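Local coordinates for probable glutathione reductase (Sinorhizobium meliloti, PDB 4DNA), which probably catalyses the NADPH-dependent reduction of glutathione disulfide to glutathione, as an FAD-containing homodimer, at residues 170-182 against 255-267. Numbering follows the deposited sequence.
Sequences PESILIAGGGYIA and IVADQVMLALGRM. With FAD (flavin-adenine dinucleotide), chain C.
In the NADP-binding Rossmann domain, strand 172-176 pairs in parallel with edge strand 259-262, from Ile173 beside Gln259 to Ala176 beside Leu262, and runs on into the glycine-rich turn Gly177-Gly179, predicted to bind the nucleotide. The ladder alternates in the parallel manner: Leu174 N donates to Gln259 O (3.0 Å), Leu174 O accepts from Met261 N, and Ala176 repeats the pattern with Met261 O and Ala263 N. On the helix-facing side, CG1 of Ile175 lies beside CB of Met261, a selenomethionine (3.8 Å), while Ala263 CB meets Ala182 CB at 4.0 Å, packing the start of helix 180-191 against the residue that follows strand 259-262. Where the pairing begins, Asp258 turns its CG away from its own carbonyl carbon (chi1 -79°), and OD2 accepts Glu171 N at 2.8 Å through its anti lone pair and, at 3.3 Å, Ser172 N from above the carboxylate plane. Ser172 OG answers by accepting Asp258 N (3.0 Å). Replacing Asp258 by alanine is likely to leave both amides without this acceptor and Arg244 with one carboxylate fewer. That arginine bridges Asp258 and Glu171, probably easing the repulsion between two acids 3.6 Å apart (Glu171 OE1 to Asp258 OD2), so charge and backbone bonds together tie strand 172-176 to the link between strands 254-257 and 259-262.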
loop_
_atom_site.group_PDB
_atom_site.type_symbol
_atom_site.label_atom_id
_atom_site.label_comp_id
_atom_site.label_asym_id
_atom_site.label_seq_id
_atom_site.Cartn_x
_atom_site.Cartn_y
_atom_site.Cartn_z
ATOM N N PRO A 170 27.773 -15.187 -1.603
ATOM C CA PRO A 170 27.933 -16.514 -0.989
ATOM C C PRO A 170 26.924 -17.491 -1.571
ATOM O O PRO A 170 25.816 -17.097 -1.958
ATOM C CB PRO A 170 27.631 -16.263 0.492
ATOM C CG PRO A 170 26.770 -15.053 0.504
ATOM C CD PRO A 170 27.247 -14.199 -0.643
ATOM N N GLU A 171 27.324 -18.747 -1.662
ATOM C CA GLU A 171 26.432 -19.792 -2.108
ATOM C C GLU A 171 25.640 -20.274 -0.887
ATOM O O GLU A 171 24.517 -20.773 -1.022
ATOM C CB GLU A 171 27.234 -20.900 -2.814
ATOM C CG GLU A 171 26.755 -22.336 -2.587
ATOM C CD GLU A 171 27.826 -23.393 -2.890
ATOM O OE1 GLU A 171 29.047 -23.124 -2.699
ATOM O OE2 GLU A 171 27.436 -24.505 -3.318
ATOM N N SER A 172 26.218 -20.089 0.302
ATOM C CA SER A 172 25.505 -20.312 1.561
ATOM C C SER A 172 25.842 -19.226 2.586
ATOM O O SER A 172 26.979 -18.743 2.628
ATOM C CB SER A 172 25.779 -21.713 2.128
ATOM O OG SER A 172 27.167 -21.973 2.207
ATOM N N ILE A 173 24.836 -18.834 3.380
ATOM C CA ILE A 173 25.011 -17.921 4.522
ATOM C C ILE A 173 24.318 -18.434 5.797
ATOM O O ILE A 173 23.261 -19.071 5.740
ATOM C CB ILE A 173 24.538 -16.474 4.220
ATOM C CG1 ILE A 173 25.201 -15.484 5.185
ATOM C CG2 ILE A 173 23.016 -16.344 4.288
ATOM C CD1 ILE A 173 25.262 -14.068 4.656
ATOM N N LEU A 174 24.926 -18.146 6.944
ATOM C CA LEU A 174 24.299 -18.406 8.223
ATOM C C LEU A 174 24.233 -17.115 9.007
ATOM O O LEU A 174 25.271 -16.526 9.303
ATOM C CB LEU A 174 25.069 -19.468 9.022
ATOM C CG LEU A 174 24.602 -19.668 10.466
ATOM C CD1 LEU A 174 23.315 -20.459 10.506
ATOM C CD2 LEU A 174 25.659 -20.337 11.321
ATOM N N ILE A 175 23.015 -16.705 9.357
ATOM C CA ILE A 175 22.784 -15.462 10.080
ATOM C C ILE A 175 22.279 -15.654 11.505
ATOM O O ILE A 175 21.135 -16.037 11.721
ATOM C CB ILE A 175 21.774 -14.562 9.362
ATOM C CG1 ILE A 175 22.268 -14.225 7.965
ATOM C CG2 ILE A 175 21.551 -13.297 10.171
ATOM C CD1 ILE A 175 21.156 -13.906 6.992
ATOM N N ALA A 176 23.140 -15.346 12.470
ATOM C CA ALA A 176 22.748 -15.233 13.868
ATOM C C ALA A 176 22.047 -13.891 14.130
ATOM O O ALA A 176 22.492 -12.834 13.653
ATOM C CB ALA A 176 23.972 -15.374 14.752
ATOM N N GLY A 177 20.957 -13.929 14.884
ATOM C CA GLY A 177 20.213 -12.715 15.218
ATOM C C GLY A 177 18.733 -12.974 15.034
ATOM O O GLY A 177 18.348 -13.772 14.184
ATOM N N GLY A 178 17.896 -12.306 15.822
ATOM C CA GLY A 178 16.448 -12.464 15.696
ATOM C C GLY A 178 15.655 -11.215 15.354
ATOM O O GLY A 178 14.452 -11.291 15.139
ATOM N N GLY A 179 16.315 -10.063 15.305
ATOM C CA GLY A 179 15.630 -8.810 15.055
ATOM C C GLY A 179 15.388 -8.533 13.586
ATOM O O GLY A 179 15.649 -9.378 12.707
ATOM N N TYR A 180 14.900 -7.331 13.311
ATOM C CA TYR A 180 14.503 -6.982 11.966
ATOM C C TYR A 180 15.647 -7.016 10.937
ATOM O O TYR A 180 15.393 -7.298 9.753
ATOM C CB TYR A 180 13.762 -5.646 11.960
ATOM C CG TYR A 180 14.615 -4.409 11.893
ATOM C CD1 TYR A 180 15.178 -3.858 13.053
ATOM C CD2 TYR A 180 14.826 -3.757 10.664
ATOM C CE1 TYR A 180 15.945 -2.702 13.000
ATOM C CE2 TYR A 180 15.598 -2.599 10.584
ATOM C CZ TYR A 180 16.157 -2.076 11.754
ATOM O OH TYR A 180 16.923 -0.939 11.676
ATOM N N ILE A 181 16.881 -6.737 11.372
ATOM C CA ILE A 181 18.035 -6.767 10.460
ATOM C C ILE A 181 18.307 -8.172 9.969
ATOM O O ILE A 181 18.489 -8.399 8.772
ATOM C CB ILE A 181 19.308 -6.164 11.091
ATOM C CG1 ILE A 181 19.108 -4.668 11.336
ATOM C CG2 ILE A 181 20.531 -6.330 10.196
ATOM C CD1 ILE A 181 20.185 -4.035 12.185
ATOM N N ALA A 182 18.313 -9.103 10.918
ATOM C CA ALA A 182 18.532 -10.504 10.648
ATOM C C ALA A 182 17.491 -10.998 9.653
ATOM O O ALA A 182 17.844 -11.516 8.596
ATOM C CB ALA A 182 18.482 -11.298 11.937
ATOM N N ILE A 255 27.753 -26.189 11.491
ATOM C CA ILE A 255 27.179 -25.796 10.206
ATOM C C ILE A 255 28.224 -25.076 9.375
ATOM O O ILE A 255 28.860 -24.114 9.846
ATOM C CB ILE A 255 25.949 -24.858 10.352
ATOM C CG1 ILE A 255 25.257 -25.047 11.700
ATOM C CG2 ILE A 255 24.971 -25.070 9.203
ATOM C CD1 ILE A 255 23.890 -24.402 11.788
ATOM N N VAL A 256 28.401 -25.531 8.138
ATOM C CA VAL A 256 29.363 -24.886 7.257
ATOM C C VAL A 256 28.635 -23.948 6.313
ATOM O O VAL A 256 27.604 -24.311 5.751
ATOM C CB VAL A 256 30.205 -25.905 6.460
ATOM C CG1 VAL A 256 31.375 -25.196 5.792
ATOM C CG2 VAL A 256 30.734 -27.015 7.360
ATOM N N ALA A 257 29.152 -22.735 6.156
ATOM C CA ALA A 257 28.583 -21.784 5.187
ATOM C C ALA A 257 29.660 -20.889 4.606
ATOM O O ALA A 257 30.730 -20.738 5.200
ATOM C CB ALA A 257 27.491 -20.948 5.830
ATOM N N ASP A 258 29.383 -20.305 3.442
ATOM C CA ASP A 258 30.308 -19.353 2.827
ATOM C C ASP A 258 30.544 -18.106 3.703
ATOM O O ASP A 258 31.672 -17.662 3.873
ATOM C CB ASP A 258 29.847 -18.976 1.419
ATOM C CG ASP A 258 30.180 -20.040 0.388
ATOM O OD1 ASP A 258 31.237 -20.684 0.510
ATOM O OD2 ASP A 258 29.398 -20.232 -0.563
ATOM N N GLN A 259 29.479 -17.556 4.274
ATOM C CA GLN A 259 29.604 -16.412 5.180
ATOM C C GLN A 259 28.784 -16.652 6.444
ATOM O O GLN A 259 27.758 -17.358 6.411
ATOM C CB GLN A 259 29.150 -15.113 4.505
ATOM C CG GLN A 259 29.849 -14.793 3.193
ATOM C CD GLN A 259 31.221 -14.165 3.378
ATOM O OE1 GLN A 259 31.477 -13.454 4.345
ATOM N NE2 GLN A 259 32.106 -14.420 2.437
ATOM N N VAL A 260 29.254 -16.071 7.553
ATOM C CA VAL A 260 28.519 -16.071 8.819
ATOM C C VAL A 260 28.283 -14.634 9.264
ATOM O O VAL A 260 29.209 -13.937 9.645
ATOM C CB VAL A 260 29.253 -16.849 9.929
ATOM C CG1 VAL A 260 28.475 -16.760 11.235
ATOM C CG2 VAL A 260 29.439 -18.306 9.530
HETATM N N MSE A 261 27.032 -14.202 9.211
HETATM C CA MSE A 261 26.681 -12.848 9.560
HETATM C C MSE A 261 26.208 -12.776 10.971
HETATM O O MSE A 261 25.316 -13.531 11.384
HETATM C CB MSE A 261 25.556 -12.386 8.655
HETATM C CG MSE A 261 25.291 -10.901 8.853
HETATM SE SE MSE A 261 23.955 -10.416 7.497
HETATM C CE MSE A 261 24.480 -8.555 7.141
ATOM N N LEU A 262 26.802 -11.847 11.716
ATOM C CA LEU A 262 26.301 -11.470 13.029
ATOM C C LEU A 262 25.397 -10.248 12.937
ATOM O O LEU A 262 25.854 -9.144 12.633
ATOM C CB LEU A 262 27.443 -11.180 13.975
ATOM C CG LEU A 262 28.444 -12.304 14.125
ATOM C CD1 LEU A 262 29.606 -11.750 14.921
ATOM C CD2 LEU A 262 27.814 -13.520 14.791
ATOM N N ALA A 263 24.112 -10.465 13.200
ATOM C CA ALA A 263 23.120 -9.409 13.162
ATOM C C ALA A 263 22.419 -9.311 14.503
ATOM O O ALA A 263 21.190 -9.283 14.555
ATOM C CB ALA A 263 22.110 -9.676 12.057
ATOM N N LEU A 264 23.194 -9.263 15.587
ATOM C CA LEU A 264 22.616 -9.191 16.934
ATOM C C LEU A 264 22.990 -7.890 17.642
ATOM O O LEU A 264 23.934 -7.857 18.445
ATOM C CB LEU A 264 23.019 -10.395 17.787
ATOM C CG LEU A 264 23.573 -11.636 17.103
ATOM C CD1 LEU A 264 25.080 -11.516 16.980
ATOM C CD2 LEU A 264 23.206 -12.864 17.913
ATOM N N GLY A 265 22.254 -6.822 17.333
ATOM C CA GLY A 265 22.429 -5.543 18.008
ATOM C C GLY A 265 23.457 -4.602 17.411
ATOM O O GLY A 265 24.389 -5.019 16.715
ATOM N N ARG A 266 23.258 -3.317 17.695
ATOM C CA ARG A 266 24.194 -2.250 17.352
ATOM C C ARG A 266 24.667 -1.586 18.636
ATOM O O ARG A 266 24.065 -1.769 19.682
ATOM C CB ARG A 266 23.526 -1.233 16.428
ATOM C CG ARG A 266 23.264 -1.782 15.032
ATOM C CD ARG A 266 22.575 -0.781 14.122
ATOM N NE ARG A 266 23.394 0.389 13.777
ATOM C CZ ARG A 266 24.435 0.364 12.950
ATOM N NH1 ARG A 266 24.811 -0.789 12.413
ATOM N NH2 ARG A 266 25.117 1.478 12.673
HETATM N N MSE A 267 25.742 -0.821 18.571
HETATM C CA MSE A 267 26.260 -0.182 19.752
HETATM C C MSE A 267 26.657 1.210 19.489
HETATM O O MSE A 267 26.924 1.530 18.341
HETATM C CB MSE A 267 27.500 -0.916 20.110
HETATM C CG MSE A 267 27.127 -1.954 21.134
HETATM SE SE MSE A 267 28.772 -2.952 21.278
HETATM C CE MSE A 267 28.161 -4.361 22.500
HETATM P PA FAD C . 23.882 7.751 11.672
HETATM O O1A FAD C . 24.255 6.432 12.326
HETATM O O2A FAD C . 22.940 7.833 10.491
HETATM O O5B FAD C . 25.228 8.511 11.238
HETATM C C5B FAD C . 26.029 9.267 12.157
HETATM C C4B FAD C . 27.332 9.554 11.427
HETATM O O4B FAD C . 28.356 10.038 12.294
HETATM C C3B FAD C . 27.855 8.282 10.790
HETATM O O3B FAD C . 27.967 8.497 9.375
HETATM C C2B FAD C . 29.185 8.031 11.473
HETATM O O2B FAD C . 30.137 7.464 10.574
HETATM C C1B FAD C . 29.597 9.417 11.949
HETATM N N9A FAD C . 30.464 9.418 13.150
HETATM C C8A FAD C . 30.421 8.498 14.133
HETATM N N7A FAD C . 31.306 8.766 15.123
HETATM C C5A FAD C . 31.930 9.896 14.771
HETATM C C6A FAD C . 32.981 10.717 15.393
HETATM N N6A FAD C . 33.493 10.303 16.579
HETATM N N1A FAD C . 33.383 11.837 14.736
HETATM C C2A FAD C . 32.840 12.189 13.545
HETATM N N3A FAD C . 31.871 11.478 12.922
HETATM C C4A FAD C . 31.381 10.335 13.477
HETATM N N1 FAD C . 15.652 2.972 10.065
HETATM C C2 FAD C . 14.419 3.154 9.540
HETATM O O2 FAD C . 13.706 4.088 9.967
HETATM N N3 FAD C . 13.939 2.354 8.570
HETATM C C4 FAD C . 14.637 1.322 8.055
HETATM O O4 FAD C . 14.152 0.610 7.143
HETATM C C4X FAD C . 15.997 1.057 8.590
HETATM N N5 FAD C . 16.764 0.046 8.126
HETATM C C5X FAD C . 18.008 -0.156 8.640
HETATM C C6 FAD C . 18.800 -1.200 8.161
HETATM C C7 FAD C . 20.076 -1.422 8.689
HETATM C C7M FAD C . 20.894 -2.562 8.136
HETATM C C8 FAD C . 20.610 -0.526 9.763
HETATM C C8M FAD C . 21.981 -0.705 10.359
HETATM C C9 FAD C . 19.823 0.512 10.242
HETATM C C9A FAD C . 18.547 0.729 9.726
HETATM N N10 FAD C . 17.759 1.789 10.219
HETATM C C10 FAD C . 16.472 1.973 9.660
HETATM C "C1'" FAD C . 18.286 2.654 11.290
HETATM C "C2'" FAD C . 18.794 3.999 10.790
HETATM O "O2'" FAD C . 19.777 3.790 9.771
HETATM C "C3'" FAD C . 19.360 4.822 11.949
HETATM O "O3'" FAD C . 18.397 4.816 13.009
HETATM C "C4'" FAD C . 19.669 6.270 11.564
HETATM O "O4'" FAD C . 20.746 6.293 10.618
HETATM C "C5'" FAD C . 20.056 7.091 12.783
HETATM O "O5'" FAD C . 20.993 8.088 12.382
HETATM P P FAD C . 21.918 8.921 13.413
HETATM O O1P FAD C . 21.566 10.394 13.319
HETATM O O2P FAD C . 21.936 8.233 14.757
HETATM O O3P FAD C . 23.396 8.796 12.797
#